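Local atomic coordinates of sugar ABC transporter, sugar-binding protein (Streptococcus pneumoniae, PDB entry 2I58), a protein that probably captures a raffinose-like trisaccharide outside the cell and delivers it to an ABC transporter for uptake. Residues Q272-G277 with R344-L349; T112-G117 with G244-T249; Y65-E70 with W348-W353. One frame throughout, in Å; residues are numbered along the deposited sequence.

Contact 1 (Q272-G277 with R344-L349); sequences QSLTVG and RHLVWL. With GLA (alpha-D-galactopyranose), chain C.
Val276 and Leu346 pair, as do Thr275 and His345, in a two-stranded parallel sheet of a periplasmic-binding-protein-type fold, and the sheet leads on to the tryptophan that stacks on the bound galactose. Three backbone hydrogen bonds join the strands. Gly277 N reaches Leu346 O at 2.9 Å with an angle of 152° at the hydrogen; Thr275 N to Arg344 O and Leu346 N to Thr275 O are weak. The apolar side chains of Val276 and Leu346 lie on one face, where Val276 CG2 meets Leu346 CB at 4.0 Å and helix 165-176 packs against both residues. On the other face Thr275 OG1 is bonded to the backbone N of Tyr116, while the His345 ring turns an edge toward Gly277 and sends NE2 to Asn114 O in a weak bond. Leu274 CD2 lies 4.1 Å from Arg344 CG, the two side chains crossing at about a right angle. Trp348 is sandwiched: with CG anti to its carbonyl carbon (chi1 -69°), the indole swings back over the strand end and takes CH-pi contacts from Val276 CG1 and Gly277 CA on one face. On the opposite face galactose O5 lies 3.2 Å above the indole plane, nearest CZ2.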
loop_
_atom_site.group_PDB
_atom_site.type_symbol
_atom_site.label_atom_id
_atom_site.label_comp_id
_atom_site.label_asym_id
_atom_site.label_seq_id
_atom_site.Cartn_x
_atom_site.Cartn_y
_atom_site.Cartn_z
ATOM N N GLN A 272 -1.490 -4.104 20.748
ATOM C CA GLN A 272 -0.268 -4.267 19.974
ATOM C C GLN A 272 -0.412 -4.052 18.464
ATOM O O GLN A 272 0.564 -4.156 17.742
ATOM C CB GLN A 272 0.365 -5.612 20.291
ATOM C CG GLN A 272 1.163 -5.522 21.539
ATOM C CD GLN A 272 1.767 -6.830 21.934
ATOM O OE1 GLN A 272 2.049 -7.684 21.085
ATOM N NE2 GLN A 272 1.972 -7.007 23.228
ATOM N N SER A 273 -1.597 -3.704 17.987
ATOM C CA SER A 273 -1.845 -3.689 16.554
ATOM C C SER A 273 -1.032 -2.639 15.749
ATOM O O SER A 273 -0.670 -1.572 16.250
ATOM C CB SER A 273 -3.308 -3.460 16.334
ATOM O OG SER A 273 -3.597 -2.184 16.818
ATOM N N LEU A 274 -0.759 -2.968 14.485
ATOM C CA LEU A 274 -0.023 -2.079 13.576
ATOM C C LEU A 274 -0.618 -1.982 12.180
ATOM O O LEU A 274 -1.353 -2.840 11.741
ATOM C CB LEU A 274 1.409 -2.534 13.417
ATOM C CG LEU A 274 2.138 -2.642 14.754
ATOM C CD1 LEU A 274 3.417 -3.540 14.608
ATOM C CD2 LEU A 274 2.479 -1.248 15.262
ATOM N N THR A 275 -0.300 -0.887 11.516
ATOM C CA THR A 275 -0.420 -0.812 10.098
ATOM C C THR A 275 0.903 -0.407 9.454
ATOM O O THR A 275 1.866 0.024 10.095
ATOM C CB THR A 275 -1.530 0.125 9.670
ATOM O OG1 THR A 275 -1.635 0.168 8.214
ATOM C CG2 THR A 275 -1.242 1.467 10.227
ATOM N N VAL A 276 0.946 -0.599 8.150
ATOM C CA VAL A 276 2.149 -0.390 7.373
ATOM C C VAL A 276 1.728 0.317 6.100
ATOM O O VAL A 276 0.606 0.124 5.632
ATOM C CB VAL A 276 2.808 -1.726 7.024
ATOM C CG1 VAL A 276 2.067 -2.413 5.895
ATOM C CG2 VAL A 276 4.306 -1.544 6.671
ATOM N N GLY A 277 2.652 1.128 5.572
ATOM C CA GLY A 277 2.435 1.939 4.395
ATOM C C GLY A 277 3.410 3.079 4.274
ATOM O O GLY A 277 4.247 3.273 5.113
ATOM N N ARG A 344 3.032 4.070 14.919
ATOM C CA ARG A 344 2.356 2.806 14.686
ATOM C C ARG A 344 2.018 2.640 13.259
ATOM O O ARG A 344 1.256 1.761 12.971
ATOM C CB ARG A 344 1.066 2.715 15.491
ATOM C CG ARG A 344 1.321 2.288 16.920
ATOM C CD ARG A 344 0.231 2.733 17.890
ATOM N NE ARG A 344 -0.826 1.730 17.993
ATOM C CZ ARG A 344 -1.581 1.534 19.071
ATOM N NH1 ARG A 344 -1.397 2.296 20.154
ATOM N NH2 ARG A 344 -2.524 0.574 19.061
ATOM N N HIS A 345 2.581 3.472 12.372
ATOM C CA HIS A 345 2.373 3.360 10.895
ATOM C C HIS A 345 3.707 3.047 10.179
ATOM O O HIS A 345 4.247 3.862 9.432
ATOM C CB HIS A 345 1.666 4.647 10.351
ATOM C CG HIS A 345 1.334 4.633 8.872
ATOM N ND1 HIS A 345 0.779 5.720 8.228
ATOM C CD2 HIS A 345 1.506 3.694 7.916
ATOM C CE1 HIS A 345 0.610 5.446 6.946
ATOM N NE2 HIS A 345 1.040 4.221 6.732
ATOM N N LEU A 346 4.228 1.842 10.397
ATOM C CA LEU A 346 5.582 1.476 9.854
ATOM C C LEU A 346 5.689 1.736 8.366
ATOM O O LEU A 346 4.715 1.528 7.607
ATOM C CB LEU A 346 5.946 -0.004 10.016
ATOM C CG LEU A 346 5.300 -0.857 11.079
ATOM C CD1 LEU A 346 5.710 -2.307 10.872
ATOM C CD2 LEU A 346 5.679 -0.309 12.494
ATOM N N VAL A 347 6.887 2.139 7.949
ATOM C CA VAL A 347 7.180 2.230 6.530
ATOM C C VAL A 347 7.415 0.837 6.055
ATOM O O VAL A 347 7.889 0.023 6.800
ATOM C CB VAL A 347 8.371 3.089 6.245
ATOM C CG1 VAL A 347 8.767 2.960 4.814
ATOM C CG2 VAL A 347 8.035 4.547 6.602
ATOM N N TRP A 348 7.011 0.567 4.825
ATOM C CA TRP A 348 7.119 -0.774 4.219
ATOM C C TRP A 348 8.461 -1.355 4.478
ATOM O O TRP A 348 9.435 -0.667 4.338
ATOM C CB TRP A 348 6.964 -0.693 2.691
ATOM C CG TRP A 348 5.607 -0.345 2.218
ATOM C CD1 TRP A 348 5.177 0.856 1.702
ATOM C CD2 TRP A 348 4.499 -1.213 2.194
ATOM N NE1 TRP A 348 3.842 0.762 1.332
ATOM C CE2 TRP A 348 3.405 -0.500 1.655
ATOM C CE3 TRP A 348 4.311 -2.521 2.588
ATOM C CZ2 TRP A 348 2.155 -1.063 1.524
ATOM C CZ3 TRP A 348 3.043 -3.072 2.458
ATOM C CH2 TRP A 348 1.997 -2.350 1.921
ATOM N N LEU A 349 8.522 -2.619 4.832
ATOM C CA LEU A 349 9.818 -3.187 5.184
ATOM C C LEU A 349 10.789 -3.147 3.978
ATOM O O LEU A 349 12.005 -3.091 4.206
ATOM C CB LEU A 349 9.728 -4.630 5.726
ATOM C CG LEU A 349 8.744 -4.868 6.865
ATOM C CD1 LEU A 349 8.678 -6.291 7.336
ATOM C CD2 LEU A 349 9.163 -3.978 7.969
HETATM C C1 GLA C . 2.805 -0.187 -2.125
HETATM C C2 GLA C . 4.322 -0.071 -2.296
HETATM C C3 GLA C . 4.807 -1.141 -3.260
HETATM C C4 GLA C . 4.295 -2.487 -2.833
HETATM C C5 GLA C . 2.786 -2.490 -2.706
HETATM C C6 GLA C . 2.383 -3.800 -2.059
HETATM O O2 GLA C . 4.615 1.285 -2.734
HETATM O O3 GLA C . 6.218 -1.179 -3.217
HETATM O O4 GLA C . 4.881 -2.789 -1.540
HETATM O O5 GLA C . 2.340 -1.512 -1.801
HETATM O O6 GLA C . 1.085 -3.636 -1.481
#

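Contact 2 (T112-G117 with G244-T249); sequences TANAYG and GSWAIT. With GLC (alpha-D-glucopyranose), chain B.
The glucose subsite of the sugar pocket rests on this contact, in which strand 116-121 meets the turn that leads from strand 240-244 into helix 248-253. Tyr116 and Gly244 form an antiparallel, non-hydrogen-bonded pair, their CA atoms 4.1 Å apart. Next to it, Ser245 N donates to Ala115 O over 2.9 Å with an angle of 153° at the hydrogen, the donor tilted 28° out of the carbonyl plane. Residues 244 to 247 then make a type I turn, closed by Ala247 N to Gly244 O, which presents Trp246 to the ligand. Its CG sits between the backbone N and carbonyl carbon (chi1 49°), a rotation that folds the indole back over Gly244, whose CA lies centrally under one face. Glucose covers the opposite face, with its C2 3.9 Å from Trp246 CG. Residues of 112-117 line the rim of the indole: Asn114 CB abuts Trp246 CE3 at 3.9 Å, its amide perpendicular to the ring, and Tyr116 CD1 approaches Trp246 CH2 at 4.3 Å. The polar ends have partners beyond the two segments: Asn114 OD1 accepts from Ala278 N, Tyr116 OH bonds Thr163 O, and Ser245 OG pairs with Ser317 OG. Asn114 ND2 lies 3.7 Å from glucose C6. Lys14, Glu16 and Asp280 hydrogen-bond the glucose. The chemistry thus divides the work: the indole offers glucose a flat apolar face and meets the galactose through CH2, while the charged residues supply polar bonds, consistent with recognition of the glucose oxygens.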
loop_
_atom_site.group_PDB
_atom_site.type_symbol
_atom_site.label_atom_id
_atom_site.label_comp_id
_atom_site.label_asym_id
_atom_site.label_seq_id
_atom_site.Cartn_x
_atom_site.Cartn_y
_atom_site.Cartn_z
ATOM N N THR A 112 -0.415 11.728 -0.366
ATOM C CA THR A 112 -1.296 10.890 0.458
ATOM C C THR A 112 -0.462 9.750 0.925
ATOM O O THR A 112 0.565 9.482 0.370
ATOM C CB THR A 112 -2.523 10.361 -0.369
ATOM O OG1 THR A 112 -2.177 9.294 -1.277
ATOM C CG2 THR A 112 -3.103 11.499 -1.167
ATOM N N ALA A 113 -0.879 9.056 1.948
ATOM C CA ALA A 113 -0.098 7.921 2.407
ATOM C C ALA A 113 -1.068 6.790 2.643
ATOM O O ALA A 113 -2.125 7.015 3.247
ATOM C CB ALA A 113 0.582 8.280 3.652
ATOM N N ASN A 114 -0.725 5.602 2.151
ATOM C CA ASN A 114 -1.577 4.431 2.229
ATOM C C ASN A 114 -1.370 3.675 3.550
ATOM O O ASN A 114 -0.544 4.075 4.355
ATOM C CB ASN A 114 -1.247 3.494 1.065
ATOM C CG ASN A 114 0.253 3.075 1.032
ATOM O OD1 ASN A 114 0.840 2.673 2.051
ATOM N ND2 ASN A 114 0.859 3.163 -0.177
ATOM N N ALA A 115 -2.093 2.569 3.745
ATOM C CA ALA A 115 -2.163 1.839 5.015
ATOM C C ALA A 115 -2.727 0.477 4.726
ATOM O O ALA A 115 -3.279 0.240 3.669
ATOM C CB ALA A 115 -3.089 2.566 6.076
ATOM N N TYR A 116 -2.635 -0.427 5.686
ATOM C CA TYR A 116 -3.000 -1.803 5.400
ATOM C C TYR A 116 -3.708 -2.344 6.602
ATOM O O TYR A 116 -3.325 -2.036 7.765
ATOM C CB TYR A 116 -1.756 -2.654 5.079
ATOM C CG TYR A 116 -2.039 -3.981 4.439
ATOM C CD1 TYR A 116 -2.046 -4.129 3.081
ATOM C CD2 TYR A 116 -2.305 -5.073 5.201
ATOM C CE1 TYR A 116 -2.319 -5.332 2.493
ATOM C CE2 TYR A 116 -2.574 -6.313 4.626
ATOM C CZ TYR A 116 -2.563 -6.444 3.275
ATOM O OH TYR A 116 -2.829 -7.706 2.740
ATOM N N GLY A 117 -4.698 -3.188 6.305
ATOM C CA GLY A 117 -5.613 -3.738 7.290
ATOM C C GLY A 117 -6.645 -4.672 6.668
ATOM O O GLY A 117 -6.552 -5.051 5.514
ATOM N N GLY A 244 -5.316 -2.879 1.314
ATOM C CA GLY A 244 -4.855 -1.554 1.720
ATOM C C GLY A 244 -5.769 -0.443 1.287
ATOM O O GLY A 244 -6.624 -0.592 0.414
ATOM N N SER A 245 -5.539 0.711 1.860
ATOM C CA SER A 245 -6.481 1.795 1.727
ATOM C C SER A 245 -6.852 2.126 0.306
ATOM O O SER A 245 -7.785 2.874 0.070
ATOM C CB SER A 245 -5.864 3.051 2.328
ATOM O OG SER A 245 -4.759 3.494 1.541
ATOM N N TRP A 246 -6.067 1.642 -0.625
ATOM C CA TRP A 246 -6.188 2.024 -2.043
ATOM C C TRP A 246 -7.460 1.389 -2.639
ATOM O O TRP A 246 -8.099 2.002 -3.467
ATOM C CB TRP A 246 -4.893 1.650 -2.858
ATOM C CG TRP A 246 -4.442 0.239 -2.612
ATOM C CD1 TRP A 246 -5.060 -0.869 -3.053
ATOM C CD2 TRP A 246 -3.355 -0.210 -1.803
ATOM N NE1 TRP A 246 -4.434 -1.986 -2.588
ATOM C CE2 TRP A 246 -3.360 -1.600 -1.837
ATOM C CE3 TRP A 246 -2.383 0.428 -1.050
ATOM C CZ2 TRP A 246 -2.429 -2.368 -1.147
ATOM C CZ3 TRP A 246 -1.438 -0.338 -0.385
ATOM C CH2 TRP A 246 -1.482 -1.710 -0.423
ATOM N N ALA A 247 -7.816 0.192 -2.141
ATOM C CA ALA A 247 -8.986 -0.582 -2.569
ATOM C C ALA A 247 -10.324 0.109 -2.265
ATOM O O ALA A 247 -11.318 -0.079 -2.978
ATOM C CB ALA A 247 -8.965 -1.910 -1.899
ATOM N N ILE A 248 -10.394 0.892 -1.209
ATOM C CA ILE A 248 -11.649 1.512 -0.929
ATOM C C ILE A 248 -12.355 2.101 -2.217
ATOM O O ILE A 248 -13.555 1.865 -2.441
ATOM C CB ILE A 248 -11.557 2.505 0.260
ATOM C CG1 ILE A 248 -12.950 2.775 0.832
ATOM C CG2 ILE A 248 -10.946 3.765 -0.178
ATOM C CD1 ILE A 248 -13.837 1.556 0.990
ATOM N N THR A 249 -11.631 2.810 -3.080
ATOM C CA THR A 249 -12.312 3.443 -4.216
ATOM C C THR A 249 -13.008 2.409 -5.042
ATOM O O THR A 249 -14.175 2.612 -5.484
ATOM C CB THR A 249 -11.426 4.144 -5.242
ATOM O OG1 THR A 249 -10.249 4.644 -4.630
ATOM C CG2 THR A 249 -12.246 5.305 -5.853
HETATM C C1 GLC B . -0.852 -0.967 -5.539
HETATM C C2 GLC B . -2.156 -0.224 -5.690
HETATM C C3 GLC B . -1.892 1.230 -5.812
HETATM C C4 GLC B . -1.013 1.705 -4.662
HETATM C C5 GLC B . 0.238 0.832 -4.514
HETATM C C6 GLC B . 1.135 1.196 -3.301
HETATM O O1 GLC B . -0.206 -0.931 -6.830
HETATM O O2 GLC B . -2.709 -0.621 -6.903
HETATM O O3 GLC B . -3.169 1.797 -5.830
HETATM O O4 GLC B . -0.580 3.017 -4.979
HETATM O O5 GLC B . -0.102 -0.518 -4.404
HETATM O O6 GLC B . 2.169 0.316 -3.330
#

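Contact 3 (Y65-E70 with W348-W353); sequences YPQSIE and WLQQYW. With GLA (alpha-D-galactopyranose), chain C; GLC (alpha-D-glucopyranose), chain B.
Gln67 NE2, which lies against Trp348 CD1, donates an almost straight hydrogen bond to galactose O2, with 3.1 Å between Gln67 NE2 and O2 of GLA and an angle of 164° at the hydrogen. A bend at chi2 (-71°) brings the amide to this place, where its plane is inclined 39° to the indole and Gln67 CG also touches the ring, 3.9 Å from Trp348 CD1. Gln350 reaches the same sugar from the other segment: NE2 is modelled so close to galactose O4 that the length of this hydrogen bond is doubtful, while OE1 is held by Gln169 NE2, which would fix the rotation of the amide. Gln350 NE2 stands over the sugar-bearing face of Trp348, toward its rim. The two segments face each other across the bound galactose, consistent with the closed, sugar-trapping form of periplasmic binding proteins, and Glu356 is a further partner of this sugar. Farther from the sugar, Gln351 CG lies 3.6 Å from Gln67 O and Gln351 O accepts a bond from Gln72 NE2. In 65-70 a type I turn from Tyr65 to Ser68 leads into helix 69-76, with Ser68 as its N-cap bonding weakly to Leu71 N. Tyr65, at the start of that turn, lays one ring face against the glucose, Tyr65 CE1 being 3.7 Å from glucose C6, and its OH makes a weak bond to glucose O4.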
loop_
_atom_site.group_PDB
_atom_site.type_symbol
_atom_site.label_atom_id
_atom_site.label_comp_id
_atom_site.label_asym_id
_atom_site.label_seq_id
_atom_site.Cartn_x
_atom_site.Cartn_y
_atom_site.Cartn_z
ATOM N N TYR A 65 6.782 5.488 -5.662
ATOM C CA TYR A 65 6.496 5.348 -4.268
ATOM C C TYR A 65 7.794 5.579 -3.538
ATOM O O TYR A 65 8.765 4.865 -3.777
ATOM C CB TYR A 65 5.918 3.989 -3.968
ATOM C CG TYR A 65 4.668 3.731 -4.759
ATOM C CD1 TYR A 65 3.474 4.406 -4.497
ATOM C CD2 TYR A 65 4.676 2.846 -5.807
ATOM C CE1 TYR A 65 2.301 4.165 -5.268
ATOM C CE2 TYR A 65 3.522 2.603 -6.570
ATOM C CZ TYR A 65 2.343 3.254 -6.294
ATOM O OH TYR A 65 1.270 2.971 -7.089
ATOM N N PRO A 66 7.800 6.536 -2.598
ATOM C CA PRO A 66 8.964 7.214 -2.082
ATOM C C PRO A 66 9.848 6.447 -1.135
ATOM O O PRO A 66 10.892 6.971 -0.711
ATOM C CB PRO A 66 8.348 8.376 -1.333
ATOM C CG PRO A 66 7.107 7.835 -0.824
ATOM C CD PRO A 66 6.575 6.995 -1.921
ATOM N N GLN A 67 9.430 5.242 -0.776
ATOM C CA GLN A 67 10.216 4.360 0.075
ATOM C C GLN A 67 10.991 3.327 -0.750
ATOM O O GLN A 67 11.844 2.609 -0.236
ATOM C CB GLN A 67 9.282 3.685 1.075
ATOM C CG GLN A 67 8.639 2.366 0.625
ATOM C CD GLN A 67 7.580 2.489 -0.433
ATOM O OE1 GLN A 67 7.097 3.562 -0.723
ATOM N NE2 GLN A 67 7.196 1.371 -1.002
ATOM N N SER A 68 10.687 3.258 -2.034
ATOM C CA SER A 68 11.296 2.279 -2.930
ATOM C C SER A 68 12.836 2.387 -3.007
ATOM O O SER A 68 13.413 3.460 -2.832
ATOM C CB SER A 68 10.664 2.405 -4.345
ATOM O OG SER A 68 10.626 3.749 -4.847
ATOM N N ILE A 69 13.489 1.260 -3.268
ATOM C CA ILE A 69 14.915 1.312 -3.610
ATOM C C ILE A 69 15.070 2.170 -4.838
ATOM O O ILE A 69 15.984 2.992 -4.900
ATOM C CB ILE A 69 15.586 -0.061 -3.932
ATOM C CG1 ILE A 69 15.402 -1.015 -2.771
ATOM C CG2 ILE A 69 17.059 0.115 -4.188
ATOM C CD1 ILE A 69 14.309 -2.106 -3.059
ATOM N N GLU A 70 14.181 1.995 -5.808
ATOM C CA GLU A 70 14.409 2.597 -7.103
ATOM C C GLU A 70 14.504 4.092 -6.911
ATOM O O GLU A 70 15.474 4.725 -7.347
ATOM C CB GLU A 70 13.314 2.231 -8.099
ATOM C CG GLU A 70 13.262 0.716 -8.455
ATOM C CD GLU A 70 12.311 -0.087 -7.552
ATOM O OE1 GLU A 70 11.791 0.486 -6.558
ATOM O OE2 GLU A 70 12.082 -1.283 -7.840
ATOM N N TRP A 348 7.011 0.567 4.825
ATOM C CA TRP A 348 7.119 -0.774 4.219
ATOM C C TRP A 348 8.461 -1.355 4.478
ATOM O O TRP A 348 9.435 -0.667 4.338
ATOM C CB TRP A 348 6.964 -0.693 2.691
ATOM C CG TRP A 348 5.607 -0.345 2.218
ATOM C CD1 TRP A 348 5.177 0.856 1.702
ATOM C CD2 TRP A 348 4.499 -1.213 2.194
ATOM N NE1 TRP A 348 3.842 0.762 1.332
ATOM C CE2 TRP A 348 3.405 -0.500 1.655
ATOM C CE3 TRP A 348 4.311 -2.521 2.588
ATOM C CZ2 TRP A 348 2.155 -1.063 1.524
ATOM C CZ3 TRP A 348 3.043 -3.072 2.458
ATOM C CH2 TRP A 348 1.997 -2.350 1.921
ATOM N N LEU A 349 8.522 -2.619 4.832
ATOM C CA LEU A 349 9.818 -3.187 5.184
ATOM C C LEU A 349 10.789 -3.147 3.978
ATOM O O LEU A 349 12.005 -3.091 4.206
ATOM C CB LEU A 349 9.728 -4.630 5.726
ATOM C CG LEU A 349 8.744 -4.868 6.865
ATOM C CD1 LEU A 349 8.678 -6.291 7.336
ATOM C CD2 LEU A 349 9.163 -3.978 7.969
ATOM N N GLN A 350 10.266 -3.160 2.732
ATOM C CA GLN A 350 11.124 -3.359 1.523
ATOM C C GLN A 350 12.023 -2.203 1.221
ATOM O O GLN A 350 12.769 -2.209 0.210
ATOM C CB GLN A 350 10.293 -3.569 0.262
ATOM C CG GLN A 350 9.397 -2.369 -0.115
ATOM C CD GLN A 350 7.965 -2.703 0.062
ATOM O OE1 GLN A 350 7.616 -3.557 0.876
ATOM N NE2 GLN A 350 7.116 -2.078 -0.723
ATOM N N GLN A 351 11.878 -1.204 2.081
ATOM C CA GLN A 351 12.710 -0.028 2.104
ATOM C C GLN A 351 14.193 -0.365 2.064
ATOM O O GLN A 351 14.964 0.323 1.394
ATOM C CB GLN A 351 12.420 0.793 3.374
ATOM C CG GLN A 351 12.805 2.252 3.237
ATOM C CD GLN A 351 12.666 3.044 4.498
ATOM O OE1 GLN A 351 12.259 2.535 5.545
ATOM N NE2 GLN A 351 13.017 4.315 4.416
ATOM N N TYR A 352 14.557 -1.413 2.798
ATOM C CA TYR A 352 15.933 -1.871 2.977
ATOM C C TYR A 352 16.266 -3.170 2.216
ATOM O O TYR A 352 17.422 -3.645 2.248
ATOM C CB TYR A 352 16.193 -2.020 4.484
ATOM C CG TYR A 352 16.018 -0.698 5.207
ATOM C CD1 TYR A 352 16.868 0.377 4.956
ATOM C CD2 TYR A 352 14.986 -0.497 6.104
ATOM C CE1 TYR A 352 16.690 1.596 5.594
ATOM C CE2 TYR A 352 14.818 0.723 6.751
ATOM C CZ TYR A 352 15.669 1.741 6.490
ATOM O OH TYR A 352 15.496 2.921 7.114
ATOM N N TRP A 353 15.266 -3.714 1.516
ATOM C CA TRP A 353 15.450 -4.886 0.653
ATOM C C TRP A 353 15.881 -4.449 -0.760
ATOM O O TRP A 353 15.784 -3.282 -1.094
ATOM C CB TRP A 353 14.159 -5.719 0.553
ATOM C CG TRP A 353 13.522 -6.046 1.863
ATOM C CD1 TRP A 353 14.033 -5.818 3.106
ATOM C CD2 TRP A 353 12.272 -6.692 2.065
ATOM N NE1 TRP A 353 13.168 -6.231 4.050
ATOM C CE2 TRP A 353 12.073 -6.782 3.445
ATOM C CE3 TRP A 353 11.275 -7.156 1.208
ATOM C CZ2 TRP A 353 10.918 -7.350 4.009
ATOM C CZ3 TRP A 353 10.117 -7.715 1.765
ATOM C CH2 TRP A 353 9.963 -7.822 3.157
HETATM C C1 GLA C . 2.805 -0.187 -2.125
HETATM C C2 GLA C . 4.322 -0.071 -2.296
HETATM C C3 GLA C . 4.807 -1.141 -3.260
HETATM C C4 GLA C . 4.295 -2.487 -2.833
HETATM C C5 GLA C . 2.786 -2.490 -2.706
HETATM C C6 GLA C . 2.383 -3.800 -2.059
HETATM O O2 GLA C . 4.615 1.285 -2.734
HETATM O O3 GLA C . 6.218 -1.179 -3.217
HETATM O O4 GLA C . 4.881 -2.789 -1.540
HETATM O O5 GLA C . 2.340 -1.512 -1.801
HETATM O O6 GLA C . 1.085 -3.636 -1.481
HETATM C C1 GLC B . -0.852 -0.967 -5.539
HETATM C C2 GLC B . -2.156 -0.224 -5.690
HETATM C C3 GLC B . -1.892 1.230 -5.812
HETATM C C4 GLC B . -1.013 1.705 -4.662
HETATM C C5 GLC B . 0.238 0.832 -4.514
HETATM C C6 GLC B . 1.135 1.196 -3.301
HETATM O O1 GLC B . -0.206 -0.931 -6.830
HETATM O O2 GLC B . -2.709 -0.621 -6.903
HETATM O O3 GLC B . -3.169 1.797 -5.830
HETATM O O4 GLC B . -0.580 3.017 -4.979
HETATM O O5 GLC B . -0.102 -0.518 -4.404
HETATM O O6 GLC B . 2.169 0.316 -3.330
#

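All three contacts border the bound sugar units, but at different depths. Contact 2 is wholly buried near the middle of the chain; contacts 1 and 3 lie farther out and include partly exposed residues. Contacts 1 and 2 are backbone pairings, one parallel and one antiparallel, and they adjoin each other through strand 116-121. Contact 3 has no hydrogen bond between its segments and relies on van der Waals contact and on the ligand between them. Contacts 1 and 3 share Trp348, whose CZ2 comes within 4.1 Å of Trp246 CZ3 of contact 2, placing the galactose and glucose platforms side by side. In sequence, contact 2 is nested within the long loop that contact 3 closes.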